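Local coordinates for chitin oligosaccahride binding protein NagB1 (Paenibacillus sp. FPU-7, PDB 7EHP) that binds short chitin oligosaccharides such as N,N'-diacetylchitobiose, probably as the extracellular solute-binding component of a bacterial uptake system, at residues 123-126 and 127-130; 291-294 and 295-298; 308-311 and 312-316. All coordinates share one frame; numbering follows the deposited sequence.

Interaction 1: residues 123-126 and 127-130; sequences FYNK and QIFK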
ATOM      1  N   PHE A 123       2.501  13.203  -2.620  1.00 19.45           N
ATOM      2  CA  PHE A 123       3.452  13.995  -1.862  1.00 16.00           C
ATOM      3  C   PHE A 123       3.932  15.159  -2.716  1.00 19.76           C
ATOM      4  O   PHE A 123       4.123  15.021  -3.930  1.00 18.43           O
ATOM      5  CB  PHE A 123       4.643  13.137  -1.429  1.00 15.61           C
ATOM      6  CG  PHE A 123       4.296  12.082  -0.388  1.00 17.07           C
ATOM      7  CD1 PHE A 123       3.671  10.903  -0.765  1.00 14.69           C
ATOM      8  CD2 PHE A 123       4.605  12.272   0.952  1.00 19.95           C
ATOM      9  CE1 PHE A 123       3.343   9.935   0.160  1.00 18.76           C
ATOM     10  CE2 PHE A 123       4.284  11.294   1.895  1.00 20.14           C
ATOM     11  CZ  PHE A 123       3.659  10.124   1.481  1.00 17.01           C
ATOM     12  N   TYR A 124       4.159  16.316  -2.097  1.00 16.97           N
ATOM     13  CA  TYR A 124       4.685  17.409  -2.903  1.00 22.97           C
ATOM     14  C   TYR A 124       5.662  18.251  -2.096  1.00 25.60           C
ATOM     15  O   TYR A 124       5.698  18.207  -0.863  1.00 24.36           O
ATOM     16  CB  TYR A 124       3.548  18.267  -3.488  1.00 16.73           C
ATOM     17  CG  TYR A 124       2.868  19.197  -2.505  1.00 24.14           C
ATOM     18  CD1 TYR A 124       2.031  18.697  -1.486  1.00 21.11           C
ATOM     19  CD2 TYR A 124       3.030  20.578  -2.615  1.00 23.42           C
ATOM     20  CE1 TYR A 124       1.406  19.554  -0.599  1.00 18.45           C
ATOM     21  CE2 TYR A 124       2.407  21.443  -1.736  1.00 23.15           C
ATOM     22  CZ  TYR A 124       1.601  20.932  -0.736  1.00 26.25           C
ATOM     23  OH  TYR A 124       0.987  21.812   0.118  1.00 30.39           O
ATOM     24  N   ASN A 125       6.480  19.003  -2.823  1.00 22.63           N
ATOM     25  CA  ASN A 125       7.488  19.867  -2.230  1.00 28.32           C
ATOM     26  C   ASN A 125       6.935  21.293  -2.207  1.00 27.07           C
ATOM     27  O   ASN A 125       6.804  21.937  -3.256  1.00 27.58           O
ATOM     28  CB  ASN A 125       8.795  19.764  -3.014  1.00 19.87           C
ATOM     29  CG  ASN A 125       9.903  20.611  -2.425  1.00 29.04           C
ATOM     30  OD1 ASN A 125       9.646  21.660  -1.840  1.00 26.71           O
ATOM     31  ND2 ASN A 125      11.154  20.152  -2.574  1.00 23.26           N
ATOM     32  N   LYS A 126       6.628  21.783  -1.002  1.00 28.57           N
ATOM     33  CA  LYS A 126       6.059  23.120  -0.838  1.00 25.42           C
ATOM     34  C   LYS A 126       7.003  24.204  -1.339  1.00 30.83           C
ATOM     35  O   LYS A 126       6.547  25.255  -1.810  1.00 30.45           O
ATOM     36  CB  LYS A 126       5.723  23.360   0.639  1.00 28.31           C
ATOM     37  CG  LYS A 126       4.490  22.623   1.183  1.00 23.19           C
ATOM     38  CD  LYS A 126       4.561  22.563   2.717  1.00 31.44           C
ATOM     39  CE  LYS A 126       3.193  22.587   3.363  1.00 37.56           C
ATOM     40  NZ  LYS A 126       2.274  21.613   2.747  1.00 40.38           N
ATOM     41  N   GLN A 127       8.319  23.979  -1.251  1.00 29.93           N
ATOM     42  CA  GLN A 127       9.259  24.998  -1.713  1.00 23.03           C
ATOM     43  C   GLN A 127       9.391  25.012  -3.237  1.00 30.53           C
ATOM     44  O   GLN A 127       9.592  26.088  -3.824  1.00 22.69           O
ATOM     45  CB  GLN A 127      10.626  24.801  -1.046  1.00 26.86           C
ATOM     46  CG  GLN A 127      11.791  25.532  -1.724  1.00 34.09           C
ATOM     47  CD  GLN A 127      11.709  27.059  -1.627  1.00 45.33           C
ATOM     48  OE1 GLN A 127      11.240  27.618  -0.628  1.00 47.65           O
ATOM     49  NE2 GLN A 127      12.165  27.738  -2.679  1.00 40.91           N
ATOM     50  N   ILE A 128       9.266  23.856  -3.899  1.00 25.48           N
ATOM     51  CA  ILE A 128       9.248  23.864  -5.359  1.00 23.83           C
ATOM     52  C   ILE A 128       7.970  24.522  -5.866  1.00 25.93           C
ATOM     53  O   ILE A 128       8.001  25.309  -6.824  1.00 28.29           O
ATOM     54  CB  ILE A 128       9.427  22.445  -5.927  1.00 24.09           C
ATOM     55  CG1 ILE A 128      10.841  21.927  -5.661  1.00 27.38           C
ATOM     56  CG2 ILE A 128       9.234  22.439  -7.437  1.00 23.94           C
ATOM     57  CD1 ILE A 128      11.019  20.460  -6.042  1.00 25.02           C
ATOM     58  N   PHE A 129       6.828  24.234  -5.228  1.00 24.35           N
ATOM     59  CA  PHE A 129       5.583  24.885  -5.637  1.00 25.44           C
ATOM     60  C   PHE A 129       5.671  26.398  -5.473  1.00 24.53           C
ATOM     61  O   PHE A 129       5.226  27.150  -6.351  1.00 35.17           O
ATOM     62  CB  PHE A 129       4.396  24.339  -4.849  1.00 22.07           C
ATOM     63  CG  PHE A 129       3.820  23.070  -5.411  1.00 23.54           C
ATOM     64  CD1 PHE A 129       4.647  22.083  -5.938  1.00 20.14           C
ATOM     65  CD2 PHE A 129       2.450  22.848  -5.382  1.00 20.31           C
ATOM     66  CE1 PHE A 129       4.110  20.910  -6.444  1.00 17.80           C
ATOM     67  CE2 PHE A 129       1.906  21.684  -5.888  1.00 22.43           C
ATOM     68  CZ  PHE A 129       2.735  20.712  -6.422  1.00 19.82           C
ATOM     69  N   LYS A 130       6.260  26.865  -4.372  1.00 22.63           N
ATOM     70  CA  LYS A 130       6.494  28.299  -4.194  1.00 26.86           C
ATOM     71  C   LYS A 130       7.338  28.862  -5.330  1.00 33.05           C
ATOM     72  O   LYS A 130       7.014  29.908  -5.915  1.00 27.21           O
ATOM     73  CB  LYS A 130       7.171  28.550  -2.842  1.00 22.11           C
ATOM     74  CG  LYS A 130       7.537  30.010  -2.543  1.00 35.58           C
ATOM     75  CD  LYS A 130       8.519  30.117  -1.350  1.00 39.23           C
ATOM     76  CE  LYS A 130       9.016  31.548  -1.111  1.00 40.20           C
ATOM     77  NZ  LYS A 130       9.247  32.280  -2.392  1.00 36.69           N
TER
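Asn125 caps the first turn of helix 126-132 with its side-chain oxygen. OD1 accepts from the amide of Ile128, N to OD1 3.0 Å, with the donor standing well above the plane of the amide group; a second, weak bond comes from Gln127 N. With CG anti to the backbone N (chi1 -178°), the carboxamide turns back over the amides that have no earlier helical carbonyl to meet, which is why asparagine suits an N-cap. The regular pattern starts at the same residue: Phe129 N donates to Asn125 O at 3.0 Å, and Lys130 N follows with Lys126 O.

Ile128 packs its CG1-CD1 arm across the carboxamide of Asn125 at about a right angle, CD1 3.5 Å from Asn125 ND2.

The aromatic contact lies one residue earlier. Tyr124 turns the edge of its ring to the face of Phe129, and Tyr124 CD2 sits 3.5 Å above the centre of that ring. The centroids are 4.8 Å apart with the planes at 50°, a tilted edge-to-face pair.

Among charged groups, Lys126 bends its chain back so that NZ donates to Tyr124 OH at 2.9 Å, while its salt bridge goes to Glu340 of helix 336-344. The turn thus joins the end of strand 109-125 to helix 126-132, with Ile128 and Phe129 resting on the neighbouring strand 237-243 and Tyr124 meeting Phe265 of strand 262-265.

Interaction 2: residues 291-294 and 295-298; sequences SLNE and REKK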
ATOM      1  N   SER A 291      -1.160 -23.841  12.027  1.00 34.51           N
ATOM      2  CA  SER A 291      -0.403 -24.908  12.687  1.00 38.16           C
ATOM      3  C   SER A 291       0.477 -24.322  13.787  1.00 38.72           C
ATOM      4  O   SER A 291       1.690 -24.176  13.641  1.00 48.06           O
ATOM      5  CB  SER A 291       0.443 -25.659  11.668  1.00 27.72           C
ATOM      6  OG  SER A 291      -0.373 -26.311  10.723  1.00 50.71           O
ATOM      7  N   LEU A 292      -0.143 -23.989  14.913  1.00 36.62           N
ATOM      8  CA  LEU A 292       0.579 -23.484  16.070  1.00 35.67           C
ATOM      9  C   LEU A 292       0.414 -24.470  17.213  1.00 40.84           C
ATOM     10  O   LEU A 292      -0.706 -24.881  17.528  1.00 47.14           O
ATOM     11  CB  LEU A 292       0.079 -22.094  16.494  1.00 31.98           C
ATOM     12  CG  LEU A 292       0.339 -20.924  15.532  1.00 33.40           C
ATOM     13  CD1 LEU A 292      -0.195 -19.628  16.101  1.00 30.38           C
ATOM     14  CD2 LEU A 292       1.803 -20.806  15.223  1.00 30.69           C
ATOM     15  N   ASN A 293       1.526 -24.858  17.821  1.00 39.92           N
ATOM     16  CA  ASN A 293       1.479 -25.663  19.030  1.00 43.10           C
ATOM     17  C   ASN A 293       1.382 -24.711  20.232  1.00 48.30           C
ATOM     18  O   ASN A 293       1.000 -23.547  20.071  1.00 41.52           O
ATOM     19  CB  ASN A 293       2.669 -26.630  19.046  1.00 38.06           C
ATOM     20  CG  ASN A 293       4.014 -25.930  19.173  1.00 36.88           C
ATOM     21  OD1 ASN A 293       4.120 -24.811  19.673  1.00 37.95           O
ATOM     22  ND2 ASN A 293       5.060 -26.606  18.721  1.00 41.22           N
ATOM     23  N   GLU A 294       1.743 -25.175  21.439  1.00 44.11           N
ATOM     24  CA  GLU A 294       1.462 -24.402  22.649  1.00 42.43           C
ATOM     25  C   GLU A 294       2.416 -23.222  22.837  1.00 37.08           C
ATOM     26  O   GLU A 294       1.956 -22.100  23.084  1.00 40.65           O
ATOM     27  CB  GLU A 294       1.488 -25.307  23.892  1.00 54.64           C
ATOM     28  CG  GLU A 294       2.826 -25.976  24.182  1.00 52.30           C
ATOM     29  CD  GLU A 294       2.920 -26.509  25.602  1.00 60.45           C
ATOM     30  OE1 GLU A 294       1.992 -26.243  26.405  1.00 59.25           O
ATOM     31  OE2 GLU A 294       3.935 -27.171  25.913  1.00 59.14           O
ATOM     32  N   ARG A 295       3.744 -23.441  22.772  1.00 34.23           N
ATOM     33  CA  ARG A 295       4.663 -22.304  22.861  1.00 42.77           C
ATOM     34  C   ARG A 295       4.430 -21.353  21.698  1.00 35.30           C
ATOM     35  O   ARG A 295       4.472 -20.130  21.869  1.00 35.67           O
ATOM     36  CB  ARG A 295       6.143 -22.725  22.842  1.00 44.86           C
ATOM     37  CG  ARG A 295       6.644 -23.811  23.786  1.00 49.42           C
ATOM     38  CD  ARG A 295       6.449 -23.595  25.290  1.00 60.39           C
ATOM     39  NE  ARG A 295       7.192 -22.484  25.892  1.00 58.93           N
ATOM     40  CZ  ARG A 295       7.159 -22.225  27.197  1.00 44.10           C
ATOM     41  NH1 ARG A 295       6.463 -23.024  27.998  1.00 57.19           N
ATOM     42  NH2 ARG A 295       7.834 -21.204  27.711  1.00 42.88           N
ATOM     43  N   GLU A 296       4.187 -21.911  20.505  1.00 29.97           N
ATOM     44  CA  GLU A 296       4.011 -21.104  19.302  1.00 29.43           C
ATOM     45  C   GLU A 296       2.800 -20.205  19.443  1.00 28.31           C
ATOM     46  O   GLU A 296       2.871 -18.999  19.190  1.00 32.50           O
ATOM     47  CB  GLU A 296       3.873 -22.013  18.072  1.00 28.96           C
ATOM     48  CG  GLU A 296       5.201 -22.600  17.604  1.00 30.88           C
ATOM     49  CD  GLU A 296       5.070 -23.700  16.559  1.00 29.25           C
ATOM     50  OE1 GLU A 296       3.937 -24.120  16.247  1.00 34.80           O
ATOM     51  OE2 GLU A 296       6.120 -24.136  16.046  1.00 32.74           O
ATOM     52  N   LYS A 297       1.681 -20.780  19.874  1.00 31.35           N
ATOM     53  CA  LYS A 297       0.490 -19.983  20.111  1.00 33.47           C
ATOM     54  C   LYS A 297       0.761 -18.917  21.166  1.00 29.20           C
ATOM     55  O   LYS A 297       0.393 -17.749  20.995  1.00 29.65           O
ATOM     56  CB  LYS A 297      -0.665 -20.899  20.524  1.00 35.93           C
ATOM     57  CG  LYS A 297      -2.054 -20.380  20.192  1.00 36.67           C
ATOM     58  CD  LYS A 297      -2.927 -21.517  19.666  1.00 41.31           C
ATOM     59  CE  LYS A 297      -4.360 -21.061  19.392  1.00 47.86           C
ATOM     60  NZ  LYS A 297      -5.190 -22.145  18.755  1.00 50.29           N
ATOM     61  N   LYS A 298       1.421 -19.301  22.266  1.00 29.87           N
ATOM     62  CA  LYS A 298       1.758 -18.323  23.293  1.00 26.82           C
ATOM     63  C   LYS A 298       2.581 -17.182  22.709  1.00 23.06           C
ATOM     64  O   LYS A 298       2.412 -16.020  23.100  1.00 20.66           O
ATOM     65  CB  LYS A 298       2.529 -18.984  24.440  1.00 32.98           C
ATOM     66  CG  LYS A 298       1.716 -19.869  25.379  1.00 33.03           C
ATOM     67  CD  LYS A 298       2.634 -20.438  26.481  1.00 41.37           C
ATOM     68  CE  LYS A 298       2.373 -21.916  26.755  1.00 43.82           C
ATOM     69  NZ  LYS A 298       3.602 -22.629  27.240  1.00 49.90           N
TER
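Asn293 and Glu296 exchange two hydrogen bonds, each side chain serving the other residue's backbone amide. Asn293 OD1 accepts from Glu296 N at 3.0 Å, the donor lying nearly in line with the side-chain C=O. In return Glu296 OE1 takes the hydrogen of Asn293 N, also at 3.0 Å and in a nearly straight bond (N-H...O angle 165°), meeting it on its anti side and somewhat out of the carboxylate plane. This reciprocal pair is a capping box, the classic start of an alpha-helix, here helix 294-307. Asparagine suits the N-cap because its short amide reaches the amide three residues on; with CG lodged between the backbone N and the carbonyl carbon (chi1 66°), OD1 is brought over the turn. Glutamate suits the other corner, being long enough to reach back, and its negative charge is likely to suit the positive end of the helix dipole. The amide and carboxylate planes lie only 20° apart, stacked.

An alanine in place of Glu296 would probably leave Asn293 N without its acceptor and strip the Asn293 amide of the carboxylate stacked against it, though the backbone bond to Asn293 OD1 could remain.

Further along, Lys297 N is satisfied by Asn293 O at 2.9 Å and Lys298 N by Glu294 O. Leu292 packs against the aliphatic base of Glu296, its CD2 3.7 Å from Glu296 CB, and itself rests on Lys63 and Leu83. Glu296 OE2 has a long, weak ion pair with Lys63. Glu294 OE1 and Lys298 NZ stay 4.0 Å apart, too far for a salt bridge.

Interaction 3: residues 308-311 and 312-316; sequences YSEE and MQKRQ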
ATOM      1  N   TYR A 308      -0.083  -4.862  18.716  1.00 21.42           N
ATOM      2  CA  TYR A 308      -1.377  -4.202  18.596  1.00 20.47           C
ATOM      3  C   TYR A 308      -1.730  -3.544  19.928  1.00 25.18           C
ATOM      4  O   TYR A 308      -2.690  -3.892  20.614  1.00 23.35           O
ATOM      5  CB  TYR A 308      -2.426  -5.198  18.133  1.00 17.93           C
ATOM      6  CG  TYR A 308      -2.058  -5.805  16.807  1.00 17.99           C
ATOM      7  CD1 TYR A 308      -2.279  -5.104  15.628  1.00 16.77           C
ATOM      8  CD2 TYR A 308      -1.484  -7.072  16.733  1.00 17.37           C
ATOM      9  CE1 TYR A 308      -1.921  -5.640  14.402  1.00 15.83           C
ATOM     10  CE2 TYR A 308      -1.125  -7.620  15.513  1.00 17.10           C
ATOM     11  CZ  TYR A 308      -1.354  -6.898  14.350  1.00 17.66           C
ATOM     12  OH  TYR A 308      -1.019  -7.429  13.131  1.00 19.01           O
ATOM     13  N   SER A 309      -0.922  -2.555  20.270  1.00 21.38           N
ATOM     14  CA  SER A 309      -1.064  -1.804  21.499  1.00 22.01           C
ATOM     15  C   SER A 309      -0.937  -0.331  21.164  1.00 21.64           C
ATOM     16  O   SER A 309      -0.354   0.046  20.143  1.00 21.90           O
ATOM     17  CB  SER A 309       0.015  -2.186  22.526  1.00 22.50           C
ATOM     18  OG  SER A 309       1.277  -1.681  22.087  1.00 20.61           O
ATOM     19  N   GLU A 310      -1.463   0.506  22.051  1.00 16.23           N
ATOM     20  CA  GLU A 310      -1.346   1.931  21.812  1.00 25.02           C
ATOM     21  C   GLU A 310       0.104   2.379  21.867  1.00 23.64           C
ATOM     22  O   GLU A 310       0.493   3.298  21.125  1.00 19.01           O
ATOM     23  CB  GLU A 310      -2.250   2.697  22.785  1.00 30.86           C
ATOM     24  CG  GLU A 310      -2.074   4.200  22.741  1.00 38.89           C
ATOM     25  CD  GLU A 310      -3.294   4.953  23.237  1.00 41.72           C
ATOM     26  OE1 GLU A 310      -4.380   4.331  23.338  1.00 39.03           O
ATOM     27  OE2 GLU A 310      -3.159   6.164  23.514  1.00 46.91           O
ATOM     28  N   GLU A 311       0.928   1.700  22.676  1.00 22.52           N
ATOM     29  CA  GLU A 311       2.352   2.023  22.732  1.00 20.65           C
ATOM     30  C   GLU A 311       3.010   1.846  21.364  1.00 22.81           C
ATOM     31  O   GLU A 311       3.731   2.725  20.884  1.00 19.47           O
ATOM     32  CB  GLU A 311       3.062   1.151  23.773  1.00 25.30           C
ATOM     33  CG  GLU A 311       4.586   1.192  23.620  1.00 21.12           C
ATOM     34  CD  GLU A 311       5.325   0.153  24.449  1.00 25.97           C
ATOM     35  OE1 GLU A 311       4.678  -0.748  25.026  1.00 27.39           O
ATOM     36  OE2 GLU A 311       6.565   0.233  24.510  1.00 25.97           O
ATOM     37  N   MET A 312       2.785   0.705  20.722  1.00 20.79           N
ATOM     38  CA  MET A 312       3.511   0.488  19.483  1.00 21.27           C
ATOM     39  C   MET A 312       2.879   1.269  18.330  1.00 20.80           C
ATOM     40  O   MET A 312       3.594   1.784  17.465  1.00 18.73           O
ATOM     41  CB  MET A 312       3.584  -1.004  19.176  1.00 20.79           C
ATOM     42  CG  MET A 312       4.510  -1.781  20.112  1.00 22.87           C
ATOM     43  SD  MET A 312       6.213  -1.215  20.001  1.00 21.39           S
ATOM     44  CE  MET A 312       6.962  -1.852  21.512  1.00 23.82           C
ATOM     45  N   GLN A 313       1.545   1.384  18.321  1.00 20.30           N
ATOM     46  CA  GLN A 313       0.860   2.204  17.325  1.00 20.54           C
ATOM     47  C   GLN A 313       1.342   3.648  17.370  1.00 24.46           C
ATOM     48  O   GLN A 313       1.601   4.262  16.324  1.00 18.20           O
ATOM     49  CB  GLN A 313      -0.650   2.141  17.551  1.00 18.88           C
ATOM     50  CG  GLN A 313      -1.261   0.812  17.195  1.00 19.27           C
ATOM     51  CD  GLN A 313      -1.474   0.649  15.698  1.00 21.37           C
ATOM     52  OE1 GLN A 313      -2.429   1.195  15.133  1.00 21.37           O
ATOM     53  NE2 GLN A 313      -0.590  -0.102  15.049  1.00 20.22           N
ATOM     54  N   LYS A 314       1.459   4.218  18.575  1.00 21.14           N
ATOM     55  CA  LYS A 314       1.967   5.588  18.686  1.00 22.68           C
ATOM     56  C   LYS A 314       3.429   5.675  18.272  1.00 20.39           C
ATOM     57  O   LYS A 314       3.838   6.640  17.608  1.00 21.68           O
ATOM     58  CB  LYS A 314       1.814   6.107  20.116  1.00 26.09           C
ATOM     59  CG  LYS A 314       0.437   6.632  20.470  1.00 33.00           C
ATOM     60  CD  LYS A 314       0.390   7.034  21.945  1.00 42.23           C
ATOM     61  CE  LYS A 314      -0.748   7.988  22.234  1.00 48.05           C
ATOM     62  NZ  LYS A 314      -1.046   8.020  23.690  1.00 53.55           N
ATOM     63  N   ARG A 315       4.231   4.680  18.664  1.00 19.07           N
ATOM     64  CA  ARG A 315       5.657   4.701  18.358  1.00 20.56           C
ATOM     65  C   ARG A 315       5.894   4.778  16.849  1.00 20.90           C
ATOM     66  O   ARG A 315       6.665   5.620  16.364  1.00 20.16           O
ATOM     67  CB  ARG A 315       6.327   3.467  18.963  1.00 21.13           C
ATOM     68  CG  ARG A 315       7.781   3.289  18.548  1.00 22.48           C
ATOM     69  CD  ARG A 315       8.505   2.277  19.427  1.00 18.71           C
ATOM     70  NE  ARG A 315       9.824   1.932  18.879  1.00 25.02           N
ATOM     71  CZ  ARG A 315      10.604   0.965  19.353  1.00 22.72           C
ATOM     72  NH1 ARG A 315      10.203   0.249  20.403  1.00 19.87           N
ATOM     73  NH2 ARG A 315      11.784   0.715  18.790  1.00 16.57           N
ATOM     74  N   GLN A 316       5.231   3.911  16.085  1.00 18.20           N
ATOM     75  CA  GLN A 316       5.469   3.887  14.647  1.00 19.00           C
ATOM     76  C   GLN A 316       4.901   5.130  13.986  1.00 18.66           C
ATOM     77  O   GLN A 316       5.399   5.560  12.939  1.00 19.14           O
ATOM     78  CB  GLN A 316       4.886   2.618  14.031  1.00 14.88           C
ATOM     79  CG  GLN A 316       3.371   2.552  14.128  1.00 18.27           C
ATOM     80  CD  GLN A 316       2.795   1.387  13.364  1.00 20.61           C
ATOM     81  OE1 GLN A 316       3.483   0.390  13.125  1.00 18.80           O
ATOM     82  NE2 GLN A 316       1.521   1.504  12.966  1.00 15.18           N
TER
HETATM   83  O   HOH W   1       8.515   1.019  22.749  1.00 26.57           O
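Glu310 OE2 is gripped by two donors: Lys314 NZ, 2.8 Å away in a salt bridge, and the backbone amide of Ser329. Lys314 approaches on the anti lone pair of OE2, the side away from the other carboxylate oxygen. Four residues apart on one helix, glutamate and lysine both extend beyond CG and reach each other, their aliphatic parts meeting where Glu310 CG lies 3.8 Å from Lys314 CD.

Ser309 is the N-cap of helix 310-320. Its OG, set between the backbone N and the carbonyl carbon (chi1 71°), accepts from Met312 N at 3.1 Å and is also bonded to Ile306 O, so the hydroxyl links the end of helix 294-307 to the start of the next. A small hydroxyl suits this tight junction between consecutive helices. The ladder then begins with Gln313 N to Ser309 O at 3.0 Å.

On another side of the helix a water bridges Glu311 and Arg315: it donates to Glu311 OE2 at 2.7 Å and accepts from Arg315 NH1 at 3.0 Å. The stronger partners of these charges are Arg27 for Glu311 and Asp23 for Arg315, both on helix 15-31, so long charged chains here join two helices. Met312 lies alongside Glu311, its CE 3.7 Å from Glu311 OE2, and is buried against Met20. Gln313 turns its buried amide to Thr115 O and Met326 N.

Overall arrangement
Following the chain from its N terminus, interaction 1 comes first, joining strand 109-125 of the mixed sheet to helix 126-132. Interaction 2 follows where the loop after strand 277-288 of the same sheet enters helix 294-307, and interaction 3 sits at the junction of that helix with helix 310-320, which it sets against helix 15-31. Each closes only a local turn at a helix start; the three lie in series, none nested or crossing. Interactions 1 and 2 lie on opposite sides of the chain's centre, their centres about 50 Å apart. Helix 294-307 leads from interaction 2 to interaction 3, and the centres of these two contacts are about 24 Å apart. No two touch.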